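Local coordinates for purine nucleoside phosphorylase (Anopheles gambiae, PDB 2P4S), which cleaves inosine, guanosine and their 2'-deoxy forms with phosphate, giving the free purine base and a pentose 1-phosphate in the purine salvage pathway, at residues A[106-110]-A[154-158]; A[185-189]-A[312-318]; A[250-256]-A[319-323]. All coordinates share one frame; numbering follows the deposited sequence.

Contact 1: residues A[106-110]-A[154-158]; sequences TELRP and VFGYL
The F155 ring takes the methyl CG2 of T106 over one face, in a CH-pi contact 3.9 Å from the ring centroid and 14° off the ring normal, while P110 CG and L108 CB come to the same ring obliquely. The Y157 ring is met obliquely by L108 CD1. Together these contacts join the ST turn of segment 106-110, in the loop between helix 92-105 and strand 112-116, to strand 154-158 of the mixed beta sheet. F155 is placed for this by its first torsion, which sets CG opposite the carbonyl carbon (chi1 -72°) and lets the ring reach the loop.

Threonine suits position 106 because its two branches do different work. T106 OG1 accepts from L108 N at 3.2 Å, closing the ST turn, and also bonds with the carboxylate of D131 on strand 130-134; CG2 is left for the aromatic face. L108 is the wedge of the loop: it has the largest share of the loop's buried surface, its CB lying 4.2 Å from F155 CB and its CD1 4.2 Å from Y157 CE2. P110 adds a compact apolar ring beside F155, and both also touch M164 of strand 161-167.

R109, on the side of the loop away from the strand, folds its guanidinium back on the loop: NH1 donates to both T106 O and L108 O, 2.8 Å each, and the two carbonyl oxygens lie near the guanidinium plane. On the strand side, L108 CD2 packs on the backbone at G156, 3.5 Å from G156 N.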
loop_
_atom_site.group_PDB
_atom_site.type_symbol
_atom_site.label_atom_id
_atom_site.label_comp_id
_atom_site.label_asym_id
_atom_site.label_seq_id
_atom_site.Cartn_x
_atom_site.Cartn_y
_atom_site.Cartn_z
ATOM N N THR A 106 -29.031 11.328 -25.676
ATOM C CA THR A 106 -28.643 10.574 -26.856
ATOM C C THR A 106 -29.680 9.467 -27.049
ATOM O O THR A 106 -30.227 8.935 -26.072
ATOM C CB THR A 106 -27.155 9.979 -26.781
ATOM O OG1 THR A 106 -26.826 9.318 -28.013
ATOM C CG2 THR A 106 -26.949 8.992 -25.597
ATOM N N GLU A 107 -29.950 9.126 -28.295
ATOM C CA GLU A 107 -30.771 7.955 -28.595
ATOM C C GLU A 107 -29.983 6.631 -28.643
ATOM O O GLU A 107 -30.570 5.552 -28.670
ATOM C CB GLU A 107 -31.472 8.171 -29.935
ATOM C CG GLU A 107 -32.668 9.123 -29.813
ATOM C CD GLU A 107 -33.554 9.041 -31.044
ATOM O OE1 GLU A 107 -34.577 8.294 -30.997
ATOM O OE2 GLU A 107 -33.191 9.682 -32.066
ATOM N N LEU A 108 -28.654 6.745 -28.682
ATOM C CA LEU A 108 -27.742 5.598 -28.764
ATOM C C LEU A 108 -27.868 4.743 -27.512
ATOM O O LEU A 108 -27.973 5.276 -26.398
ATOM C CB LEU A 108 -26.326 6.084 -28.945
ATOM C CG LEU A 108 -25.745 6.054 -30.359
ATOM C CD1 LEU A 108 -25.521 7.506 -30.994
ATOM C CD2 LEU A 108 -24.406 5.302 -30.243
ATOM N N ARG A 109 -27.937 3.428 -27.711
ATOM C CA ARG A 109 -27.994 2.475 -26.612
ATOM C C ARG A 109 -26.828 1.455 -26.792
ATOM O O ARG A 109 -27.046 0.343 -27.304
ATOM C CB ARG A 109 -29.389 1.792 -26.505
ATOM C CG ARG A 109 -30.583 2.703 -26.063
ATOM C CD ARG A 109 -30.317 3.422 -24.722
ATOM N NE ARG A 109 -31.343 4.409 -24.329
ATOM C CZ ARG A 109 -31.345 5.712 -24.648
ATOM N NH1 ARG A 109 -30.394 6.255 -25.397
ATOM N NH2 ARG A 109 -32.313 6.498 -24.207
ATOM N N PRO A 110 -25.575 1.861 -26.417
ATOM C CA PRO A 110 -24.403 1.005 -26.636
ATOM C C PRO A 110 -24.336 -0.116 -25.632
ATOM O O PRO A 110 -24.826 0.038 -24.516
ATOM C CB PRO A 110 -23.242 1.942 -26.422
ATOM C CG PRO A 110 -23.737 2.993 -25.493
ATOM C CD PRO A 110 -25.196 3.156 -25.792
ATOM N N VAL A 154 -18.173 10.162 -25.611
ATOM C CA VAL A 154 -18.593 10.139 -27.002
ATOM C C VAL A 154 -19.461 8.892 -27.238
ATOM O O VAL A 154 -19.013 7.751 -27.020
ATOM C CB VAL A 154 -17.402 10.190 -27.988
ATOM C CG1 VAL A 154 -17.857 10.502 -29.367
ATOM C CG2 VAL A 154 -16.445 11.270 -27.610
ATOM N N PHE A 155 -20.722 9.102 -27.627
ATOM C CA PHE A 155 -21.612 7.983 -27.964
ATOM C C PHE A 155 -21.603 7.986 -29.466
ATOM O O PHE A 155 -21.877 8.999 -30.053
ATOM C CB PHE A 155 -23.030 8.225 -27.452
ATOM C CG PHE A 155 -23.182 8.120 -25.961
ATOM C CD1 PHE A 155 -23.772 6.989 -25.391
ATOM C CD2 PHE A 155 -22.801 9.178 -25.118
ATOM C CE1 PHE A 155 -23.932 6.867 -23.979
ATOM C CE2 PHE A 155 -22.963 9.080 -23.742
ATOM C CZ PHE A 155 -23.561 7.913 -23.159
ATOM N N GLY A 156 -21.256 6.876 -30.108
ATOM C CA GLY A 156 -21.143 6.859 -31.579
ATOM C C GLY A 156 -21.058 5.434 -32.083
ATOM O O GLY A 156 -21.068 4.488 -31.289
ATOM N N TYR A 157 -20.974 5.295 -33.406
ATOM C CA TYR A 157 -20.834 4.010 -34.098
ATOM C C TYR A 157 -19.379 3.717 -34.436
ATOM O O TYR A 157 -18.701 4.507 -35.142
ATOM C CB TYR A 157 -21.726 3.966 -35.372
ATOM C CG TYR A 157 -23.209 3.988 -35.041
ATOM C CD1 TYR A 157 -23.896 2.812 -34.865
ATOM C CD2 TYR A 157 -23.910 5.201 -34.878
ATOM C CE1 TYR A 157 -25.284 2.800 -34.536
ATOM C CE2 TYR A 157 -25.306 5.222 -34.535
ATOM C CZ TYR A 157 -25.986 4.006 -34.372
ATOM O OH TYR A 157 -27.350 3.939 -34.038
ATOM N N LEU A 158 -18.885 2.602 -33.898
ATOM C CA LEU A 158 -17.562 2.085 -34.303
ATOM C C LEU A 158 -17.729 0.945 -35.349
ATOM O O LEU A 158 -18.130 -0.164 -34.996
ATOM C CB LEU A 158 -16.751 1.610 -33.085
ATOM C CG LEU A 158 -15.266 1.303 -33.321
ATOM C CD1 LEU A 158 -14.529 2.487 -33.912
ATOM C CD2 LEU A 158 -14.588 0.887 -32.050
#

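Contact 2: residues A[185-189]-A[312-318]; sequences VRVMH and TARHCGM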
loop_
_atom_site.group_PDB
_atom_site.type_symbol
_atom_site.label_atom_id
_atom_site.label_comp_id
_atom_site.label_asym_id
_atom_site.label_seq_id
_atom_site.Cartn_x
_atom_site.Cartn_y
_atom_site.Cartn_z
ATOM N N VAL A 185 -17.484 3.679 -15.106
ATOM C CA VAL A 185 -17.852 2.262 -15.313
ATOM C C VAL A 185 -19.232 1.889 -14.747
ATOM O O VAL A 185 -19.933 1.079 -15.347
ATOM C CB VAL A 185 -16.748 1.276 -14.782
ATOM C CG1 VAL A 185 -17.104 -0.183 -15.041
ATOM C CG2 VAL A 185 -15.350 1.622 -15.389
ATOM N N ARG A 186 -19.606 2.421 -13.578
ATOM C CA ARG A 186 -20.965 2.161 -13.006
ATOM C C ARG A 186 -22.042 2.815 -13.873
ATOM O O ARG A 186 -23.075 2.215 -14.121
ATOM C CB ARG A 186 -21.118 2.691 -11.613
ATOM C CG ARG A 186 -20.047 2.317 -10.610
ATOM C CD ARG A 186 -20.397 1.058 -10.011
ATOM N NE ARG A 186 -20.108 0.970 -8.585
ATOM C CZ ARG A 186 -19.822 -0.188 -7.979
ATOM N NH1 ARG A 186 -19.770 -1.357 -8.689
ATOM N NH2 ARG A 186 -19.580 -0.191 -6.678
ATOM N N VAL A 187 -21.762 4.017 -14.370
ATOM C CA VAL A 187 -22.613 4.700 -15.330
ATOM C C VAL A 187 -22.784 3.904 -16.655
ATOM O O VAL A 187 -23.912 3.716 -17.105
ATOM C CB VAL A 187 -22.105 6.162 -15.612
ATOM C CG1 VAL A 187 -22.969 6.806 -16.643
ATOM C CG2 VAL A 187 -22.115 6.984 -14.325
ATOM N N MET A 188 -21.689 3.463 -17.277
ATOM C CA MET A 188 -21.758 2.570 -18.440
ATOM C C MET A 188 -22.708 1.370 -18.207
ATOM O O MET A 188 -23.562 1.080 -19.033
ATOM C CB MET A 188 -20.364 2.074 -18.844
ATOM C CG MET A 188 -19.415 3.108 -19.452
ATOM S SD MET A 188 -17.704 2.445 -19.549
ATOM C CE MET A 188 -16.953 3.728 -20.535
ATOM N N HIS A 189 -22.584 0.702 -17.075
ATOM C CA HIS A 189 -23.451 -0.408 -16.719
ATOM C C HIS A 189 -24.932 0.042 -16.648
ATOM O O HIS A 189 -25.824 -0.578 -17.256
ATOM C CB HIS A 189 -22.976 -0.964 -15.372
ATOM C CG HIS A 189 -23.943 -1.888 -14.699
ATOM N ND1 HIS A 189 -24.269 -3.133 -15.202
ATOM C CD2 HIS A 189 -24.597 -1.775 -13.513
ATOM C CE1 HIS A 189 -25.119 -3.722 -14.377
ATOM N NE2 HIS A 189 -25.325 -2.923 -13.339
ATOM N N THR A 312 -14.329 -2.642 -10.739
ATOM C CA THR A 312 -15.701 -2.103 -10.754
ATOM C C THR A 312 -16.569 -2.768 -11.837
ATOM O O THR A 312 -17.713 -3.085 -11.599
ATOM C CB THR A 312 -15.650 -0.575 -10.941
ATOM O OG1 THR A 312 -14.826 -0.008 -9.894
ATOM C CG2 THR A 312 -17.047 0.014 -10.901
ATOM N N ALA A 313 -16.020 -2.967 -13.030
ATOM C CA ALA A 313 -16.727 -3.634 -14.115
ATOM C C ALA A 313 -17.131 -5.056 -13.731
ATOM O O ALA A 313 -18.259 -5.465 -13.943
ATOM C CB ALA A 313 -15.889 -3.659 -15.358
ATOM N N ARG A 314 -16.204 -5.796 -13.145
ATOM C CA ARG A 314 -16.425 -7.193 -12.761
ATOM C C ARG A 314 -17.465 -7.249 -11.681
ATOM O O ARG A 314 -18.308 -8.110 -11.694
ATOM C CB ARG A 314 -15.105 -7.834 -12.253
ATOM C CG ARG A 314 -14.105 -8.072 -13.378
ATOM C CD ARG A 314 -14.797 -8.791 -14.579
ATOM N NE ARG A 314 -14.959 -10.204 -14.280
ATOM C CZ ARG A 314 -15.885 -11.009 -14.802
ATOM N NH1 ARG A 314 -16.786 -10.529 -15.669
ATOM N NH2 ARG A 314 -15.909 -12.304 -14.427
ATOM N N HIS A 315 -17.396 -6.308 -10.748
ATOM C CA HIS A 315 -18.386 -6.186 -9.678
ATOM C C HIS A 315 -19.828 -6.129 -10.192
ATOM O O HIS A 315 -20.667 -6.808 -9.651
ATOM C CB HIS A 315 -18.089 -4.978 -8.762
ATOM C CG HIS A 315 -19.007 -4.891 -7.563
ATOM N ND1 HIS A 315 -19.863 -3.836 -7.352
ATOM C CD2 HIS A 315 -19.227 -5.755 -6.544
ATOM C CE1 HIS A 315 -20.558 -4.042 -6.254
ATOM N NE2 HIS A 315 -20.180 -5.195 -5.736
ATOM N N CYS A 316 -20.066 -5.285 -11.183
ATOM C CA CYS A 316 -21.305 -5.122 -11.962
ATOM C C CYS A 316 -21.705 -6.299 -12.846
ATOM O O CYS A 316 -22.737 -6.203 -13.485
ATOM C CB CYS A 316 -21.075 -4.060 -13.066
ATOM S SG CYS A 316 -20.883 -2.516 -12.556
ATOM N N GLY A 317 -20.833 -7.294 -13.011
ATOM C CA GLY A 317 -21.077 -8.448 -13.893
ATOM C C GLY A 317 -20.711 -8.187 -15.342
ATOM O O GLY A 317 -21.155 -8.919 -16.224
ATOM N N MET A 318 -19.944 -7.133 -15.631
ATOM C CA MET A 318 -19.525 -6.833 -17.038
ATOM C C MET A 318 -18.399 -7.754 -17.537
ATOM O O MET A 318 -17.570 -8.212 -16.729
ATOM C CB MET A 318 -19.094 -5.379 -17.196
ATOM C CG MET A 318 -20.238 -4.399 -16.961
ATOM S SD MET A 318 -19.662 -2.681 -16.845
ATOM C CE MET A 318 -19.364 -2.050 -18.499
#
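V185 and A313 lie with their CA atoms 6.1 Å apart and H189 and C316 at 7.0 Å, so the second half of helix 178-191 packs against the C-terminal part of helix 307-315 and the turn at G317. The positive phi of G317, 85°, suits glycine, and the backbone bonds from M318 N to A313 O and from G317 N to R314 O complete a Schellman motif.

The close helix approach is filled by small groups: V185 CG1 meets A313 CB at 3.7 Å. M318 then brings its flexible thioether between the CG1 of V185 and the CB of H189. R186 is long enough to cross T312 at about a right angle, its CD passing 3.6 Å from T312 CG2. Bends at its second and third torsions carry NH1 to H315 ND1, a 2.8 Å hydrogen bond lying near the imidazole plane, although the two flat groups are turned 48° apart. H315 NE2 bonds to P242 O, and R186 also makes a cation-pi contact with F240, so both are tied to the same loop. H189 turns one ring face to C316, whose CB sits 4.0 Å from the ring centroid, with SG over the same face.

This is helix-against-helix packing on the sheet of the phosphorylase fold, with V185, A313 and M318 all resting on L196 of strand 195-204.

Contact 3: residues A[250-256]-A[319-323]; sequences TYDPKLN and TCFAF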
loop_
_atom_site.group_PDB
_atom_site.type_symbol
_atom_site.label_atom_id
_atom_site.label_comp_id
_atom_site.label_asym_id
_atom_site.label_seq_id
_atom_site.Cartn_x
_atom_site.Cartn_y
_atom_site.Cartn_z
ATOM N N THR A 250 -11.323 -12.652 -15.242
ATOM C CA THR A 250 -11.667 -11.214 -15.283
ATOM C C THR A 250 -11.338 -10.639 -16.631
ATOM O O THR A 250 -12.160 -9.916 -17.217
ATOM C CB THR A 250 -10.899 -10.443 -14.193
ATOM O OG1 THR A 250 -11.441 -10.795 -12.923
ATOM C CG2 THR A 250 -10.958 -8.936 -14.378
ATOM N N TYR A 251 -10.131 -10.916 -17.119
ATOM C CA TYR A 251 -9.741 -10.490 -18.467
ATOM C C TYR A 251 -10.133 -11.633 -19.416
ATOM O O TYR A 251 -9.533 -12.705 -19.387
ATOM C CB TYR A 251 -8.246 -10.150 -18.526
ATOM C CG TYR A 251 -7.913 -8.973 -17.659
ATOM C CD1 TYR A 251 -8.150 -7.665 -18.093
ATOM C CD2 TYR A 251 -7.402 -9.165 -16.373
ATOM C CE1 TYR A 251 -7.876 -6.573 -17.259
ATOM C CE2 TYR A 251 -7.122 -8.088 -15.535
ATOM C CZ TYR A 251 -7.359 -6.798 -15.983
ATOM O OH TYR A 251 -7.048 -5.746 -15.139
ATOM N N ASP A 252 -11.163 -11.404 -20.225
ATOM C CA ASP A 252 -11.900 -12.518 -20.842
ATOM C C ASP A 252 -11.019 -13.374 -21.775
ATOM O O ASP A 252 -10.482 -12.858 -22.745
ATOM C CB ASP A 252 -13.152 -12.007 -21.547
ATOM C CG ASP A 252 -14.054 -13.148 -22.004
ATOM O OD1 ASP A 252 -14.756 -13.749 -21.138
ATOM O OD2 ASP A 252 -14.016 -13.448 -23.223
ATOM N N PRO A 253 -10.809 -14.659 -21.439
ATOM C CA PRO A 253 -9.928 -15.509 -22.273
ATOM C C PRO A 253 -10.315 -15.582 -23.757
ATOM O O PRO A 253 -9.436 -15.500 -24.624
ATOM C CB PRO A 253 -10.021 -16.886 -21.584
ATOM C CG PRO A 253 -10.296 -16.547 -20.165
ATOM C CD PRO A 253 -11.292 -15.388 -20.246
ATOM N N LYS A 254 -11.607 -15.680 -24.045
ATOM C CA LYS A 254 -12.089 -15.739 -25.413
ATOM C C LYS A 254 -11.863 -14.474 -26.191
ATOM O O LYS A 254 -11.527 -14.550 -27.373
ATOM C CB LYS A 254 -13.569 -16.072 -25.455
ATOM C CG LYS A 254 -13.946 -17.509 -25.216
ATOM C CD LYS A 254 -15.461 -17.535 -25.028
ATOM C CE LYS A 254 -16.055 -18.898 -25.307
ATOM N NZ LYS A 254 -17.589 -18.766 -25.355
ATOM N N LEU A 255 -12.058 -13.304 -25.576
ATOM C CA LEU A 255 -11.773 -12.046 -26.289
ATOM C C LEU A 255 -10.287 -11.862 -26.529
ATOM O O LEU A 255 -9.878 -11.382 -27.598
ATOM C CB LEU A 255 -12.355 -10.829 -25.567
ATOM C CG LEU A 255 -13.895 -10.711 -25.582
ATOM C CD1 LEU A 255 -14.413 -9.581 -24.664
ATOM C CD2 LEU A 255 -14.418 -10.560 -27.048
ATOM N N ASN A 256 -9.471 -12.246 -25.543
ATOM C CA ASN A 256 -8.014 -12.276 -25.719
ATOM C C ASN A 256 -7.587 -13.194 -26.881
ATOM O O ASN A 256 -6.719 -12.825 -27.664
ATOM C CB ASN A 256 -7.309 -12.712 -24.428
ATOM C CG ASN A 256 -7.131 -11.566 -23.439
ATOM O OD1 ASN A 256 -6.416 -11.696 -22.433
ATOM N ND2 ASN A 256 -7.743 -10.452 -23.720
ATOM N N THR A 319 -18.390 -8.030 -18.845
ATOM C CA THR A 319 -17.276 -8.745 -19.489
ATOM C C THR A 319 -16.193 -7.733 -19.847
ATOM O O THR A 319 -16.515 -6.669 -20.355
ATOM C CB THR A 319 -17.740 -9.527 -20.740
ATOM O OG1 THR A 319 -18.722 -10.476 -20.309
ATOM C CG2 THR A 319 -16.583 -10.294 -21.410
ATOM N N CYS A 320 -14.931 -8.071 -19.560
ATOM C CA CYS A 320 -13.804 -7.149 -19.696
ATOM C C CYS A 320 -12.733 -7.644 -20.654
ATOM O O CYS A 320 -12.385 -8.835 -20.648
ATOM C CB CYS A 320 -13.142 -6.902 -18.336
ATOM S SG CYS A 320 -14.224 -6.169 -17.081
ATOM N N PHE A 321 -12.245 -6.705 -21.474
ATOM C CA PHE A 321 -11.128 -6.895 -22.362
ATOM C C PHE A 321 -10.250 -5.658 -22.116
ATOM O O PHE A 321 -10.764 -4.547 -21.949
ATOM C CB PHE A 321 -11.582 -6.946 -23.841
ATOM C CG PHE A 321 -10.438 -6.988 -24.809
ATOM C CD1 PHE A 321 -10.133 -5.876 -25.604
ATOM C CD2 PHE A 321 -9.600 -8.131 -24.885
ATOM C CE1 PHE A 321 -9.034 -5.879 -26.459
ATOM C CE2 PHE A 321 -8.485 -8.164 -25.755
ATOM C CZ PHE A 321 -8.205 -7.049 -26.559
ATOM N N ALA A 322 -8.941 -5.847 -22.041
ATOM C CA ALA A 322 -8.037 -4.722 -21.830
ATOM C C ALA A 322 -6.668 -4.948 -22.452
ATOM O O ALA A 322 -6.204 -6.080 -22.525
ATOM C CB ALA A 322 -7.888 -4.442 -20.318
ATOM N N PHE A 323 -6.032 -3.866 -22.899
ATOM C CA PHE A 323 -4.645 -3.907 -23.354
ATOM C C PHE A 323 -3.855 -2.665 -22.992
ATOM O O PHE A 323 -4.427 -1.597 -22.803
ATOM C CB PHE A 323 -4.528 -4.167 -24.857
ATOM C CG PHE A 323 -5.166 -3.127 -25.723
ATOM C CD1 PHE A 323 -4.441 -2.018 -26.150
ATOM C CD2 PHE A 323 -6.472 -3.281 -26.172
ATOM C CE1 PHE A 323 -4.994 -1.089 -26.978
ATOM C CE2 PHE A 323 -7.037 -2.333 -27.009
ATOM C CZ PHE A 323 -6.287 -1.244 -27.422
HETATM O O HOH W 1 -14.597 -10.667 -18.134
#
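Y251 and A322 meet at the edge of the tyrosine ring, where the A322 methyl lies near the ring plane and 3.7 Å from CE1. Alanine's small size lets the ring lie beside strand 319-323, and the hydroxyl of Y251 goes beyond it to bond with H220 ND1. Tyrosine thus gives an apolar edge to the strand and a polar end to strand 214-221.

Across the strand from this pair, the side chains of T319 and F321 meet the start of helix 253-265. L255 crosses both obliquely: CB lies 3.9 Å from F321 CD2, and CD1 reaches T319 CG2. The phenylalanine ring is brought to the helix by a chi1 of 174°, with CG opposite the backbone N, and the side chain of N256 also approaches its edge. T319 offers its methyl CG2 to D252 CB at 3.8 Å, so the threonine serves the apolar side of this contact.

D252 connects the two elements by its backbone and side chain alike. Its N donates to C320 O at 2.9 Å, and its OD2 accepts from L255 N as the N-cap of the helix, P253 being well suited to the first helical turn. Nearby, a water accepts from C320 N at 3.0 Å and lies 2.7 Å from T250 O, to which it can donate.

The chemistry therefore divides in two. Y251, L255, F321 and T319 CG2 give apolar packing, whereas one direct backbone bond and a water link the beginning of strand 319-329 to the chain leading into helix 253-265. There D252 also satisfies a first-turn amide, and its negative charge probably interacts favourably with the partly positive N-terminal end of the helix.

How the contacts relate
Contacts 2 and 3 are neighbours, their centres about 14 Å apart, and touch directly: A313 CB lies 3.5 Å from C320 SG, and R314 CG lies 3.4 Å from T250 CG2. Helix 307-315 is followed, after the turn at G317, by strand 319-329, so one continuous stretch of chain supplies a partner to each, and their segments alternate in sequence. Contact 1 stands apart, with centres about 18 Å from contact 2 and about 22 Å from contact 3; it closes before either opens, yet it reaches the same mixed sheet as contact 3. Between them they place a loop and helix ends against the sheet of the phosphorylase fold, contacts 2 and 3 passing within about 8 Å, between side chains, of the phosphate-binding R169.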